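Local coordinates for LPG0439 HIT-related domain-containing protein (Legionella pneumophila subsp. pneumophila, PDB 5L0L) that is of uncharacterized function but carries a HIT-related domain, whose relatives are nucleotide-binding enzymes, in a protein predicted to be membrane-anchored, at residues Gln98-Gly103 with His130-Gly135. Sequence-based numbering, arbitrary orientation.
With SO4 (sulfate ion), chain C.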
# COMPACT_ATOMS: atom_id res chain seq x y z
N GLN A 98 1.58 7.27 4.18
CA GLN A 98 1.80 6.57 2.91
C GLN A 98 2.22 5.14 3.22
O GLN A 98 2.80 4.85 4.29
CB GLN A 98 2.87 7.26 2.06
CG GLN A 98 2.44 8.67 1.66
CD GLN A 98 3.38 9.35 0.68
OE1 GLN A 98 4.59 9.08 0.65
NE2 GLN A 98 2.83 10.24 -0.12
N PHE A 99 1.90 4.22 2.32
CA PHE A 99 2.36 2.85 2.47
C PHE A 99 2.50 2.13 1.13
O PHE A 99 1.83 2.51 0.15
CB PHE A 99 1.47 2.02 3.46
CG PHE A 99 -0.00 1.96 3.12
CD1 PHE A 99 -0.49 0.99 2.25
CD2 PHE A 99 -0.90 2.83 3.70
CE1 PHE A 99 -1.83 0.93 1.95
CE2 PHE A 99 -2.25 2.77 3.41
CZ PHE A 99 -2.71 1.83 2.52
N SER A 100 3.35 1.10 1.11
CA SER A 100 3.58 0.31 -0.10
C SER A 100 3.85 -1.15 0.26
O SER A 100 4.66 -1.43 1.16
CB SER A 100 4.79 0.81 -0.90
OG SER A 100 4.68 2.12 -1.42
N GLN A 101 3.20 -2.07 -0.46
CA GLN A 101 3.59 -3.48 -0.50
C GLN A 101 4.34 -3.73 -1.80
O GLN A 101 3.78 -3.54 -2.91
CB GLN A 101 2.37 -4.38 -0.42
CG GLN A 101 2.72 -5.88 -0.56
CD GLN A 101 1.55 -6.79 -0.27
OE1 GLN A 101 1.18 -7.63 -1.12
NE2 GLN A 101 0.90 -6.56 0.80
N LEU A 102 5.61 -4.06 -1.68
CA LEU A 102 6.49 -4.15 -2.84
C LEU A 102 7.11 -5.54 -2.91
O LEU A 102 6.63 -6.38 -3.66
CB LEU A 102 7.54 -3.03 -2.84
CG LEU A 102 7.02 -1.60 -2.84
CD1 LEU A 102 8.19 -0.60 -2.94
CD2 LEU A 102 6.03 -1.28 -3.94
N GLY A 103 8.15 -5.78 -2.12
CA GLY A 103 8.89 -7.04 -2.20
C GLY A 103 10.00 -7.10 -3.24
O GLY A 103 10.52 -8.20 -3.50
N HIS A 130 5.44 -1.62 3.90
CA HIS A 130 6.16 -0.48 4.47
C HIS A 130 5.16 0.64 4.66
O HIS A 130 4.30 0.84 3.82
CB HIS A 130 7.23 0.02 3.50
CG HIS A 130 8.21 -1.03 3.11
ND1 HIS A 130 9.28 -1.35 3.91
CD2 HIS A 130 8.23 -1.89 2.07
CE1 HIS A 130 9.93 -2.37 3.36
NE2 HIS A 130 9.34 -2.68 2.22
N MSE A 131 5.31 1.39 5.74
CA MSE A 131 4.45 2.55 6.01
C MSE A 131 5.32 3.66 6.59
O MSE A 131 6.33 3.38 7.28
CB MSE A 131 3.31 2.15 6.95
CG MSE A 131 2.39 3.30 7.23
SE MSE A 131 0.84 2.79 8.36
CE MSE A 131 0.02 1.50 7.15
N TRP A 132 5.00 4.91 6.27
CA TRP A 132 5.79 6.05 6.74
C TRP A 132 4.93 7.29 6.70
O TRP A 132 3.78 7.25 6.22
CB TRP A 132 7.07 6.22 5.88
CG TRP A 132 6.74 6.48 4.45
CD1 TRP A 132 6.68 7.70 3.83
CD2 TRP A 132 6.41 5.51 3.44
NE1 TRP A 132 6.30 7.55 2.52
CE2 TRP A 132 6.14 6.22 2.25
CE3 TRP A 132 6.31 4.11 3.43
CZ2 TRP A 132 5.80 5.58 1.05
CZ3 TRP A 132 5.92 3.48 2.26
CH2 TRP A 132 5.66 4.21 1.09
N GLY A 133 5.47 8.36 7.26
CA GLY A 133 4.75 9.66 7.32
C GLY A 133 5.42 10.71 6.46
O GLY A 133 6.66 10.69 6.27
N ARG A 134 4.60 11.64 5.96
CA ARG A 134 5.05 12.81 5.23
C ARG A 134 4.65 14.11 5.95
O ARG A 134 3.58 14.21 6.57
CB ARG A 134 4.51 12.82 3.77
CG ARG A 134 4.78 11.54 2.98
CD ARG A 134 6.28 11.28 2.79
NE ARG A 134 6.93 12.33 2.01
CZ ARG A 134 6.88 12.42 0.67
NH1 ARG A 134 7.48 13.42 0.09
NH2 ARG A 134 6.25 11.51 -0.09
N GLY A 135 5.48 15.10 5.76
CA GLY A 135 5.30 16.40 6.38
C GLY A 135 6.56 17.23 6.26
O GLY A 135 7.34 17.00 5.33
S SO4 C . 10.99 -4.66 -0.06
O1 SO4 C . 11.31 -5.19 1.30
O2 SO4 C . 11.60 -5.66 -0.93
O3 SO4 C . 9.54 -4.60 0.02
O4 SO4 C . 11.76 -3.41 0.07
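One side-chain oxygen, Gln98 OE1, takes two hydrogen bonds from the neighbouring strand, one from Trp132 NE1 and one from Arg134 NH2. The segments are antiparallel neighbours in the six-stranded sheet of a HIT-related domain. Arg134, whose NH1 is held by the carbonyls of Leu154 and Pro150, brings NH2 to Gln98 OE1 at 3.0 Å with the oxygen in the guanidinium plane; Trp132 NE1 meets a lone pair of that same oxygen in the carbonyl plane. Gln98 suits this junction by offering both an acceptor and a donor: NE2 donates to Leu102 O and Asn104 OD1 of the second subunit.

On the same face, chi1 of 61° sets the Trp132 indole between its own backbone N and carbonyl carbon and folds it over strand 98-101. Gln98 CB sits 3.2 Å above the ring plane, toward its rim, and Ser100 OG lies at the ring edge while bonding to Ser100 of the second subunit; the sheet runs on across that interface.

Paired backbone bonds join Ser100 to His130 and Gln98 to Trp132. Between them, Phe99 and Met131, a selenomethionine, form a non-hydrogen-bonded pair. Their side chains lie alongside each other on the face where Met131 meets helix 73-92, and the flexible selenoether brings Met131 CE within 3.8 Å of Phe99 CD2.

His128 and Asn105 help bind a sulfate, probably from the crystallisation liquor. Two histidines alternating with a hydrophobic residue along a strand recall the histidine motif of HIT proteins, so the ion may mark a phosphate site. Histidine suits this place because its ring stands off the Trp132 face and offers an N-H to the anion: sulfate O3 accepts from His130 NE2 at 2.9 Å and from Gly103 N at 2.8 Å.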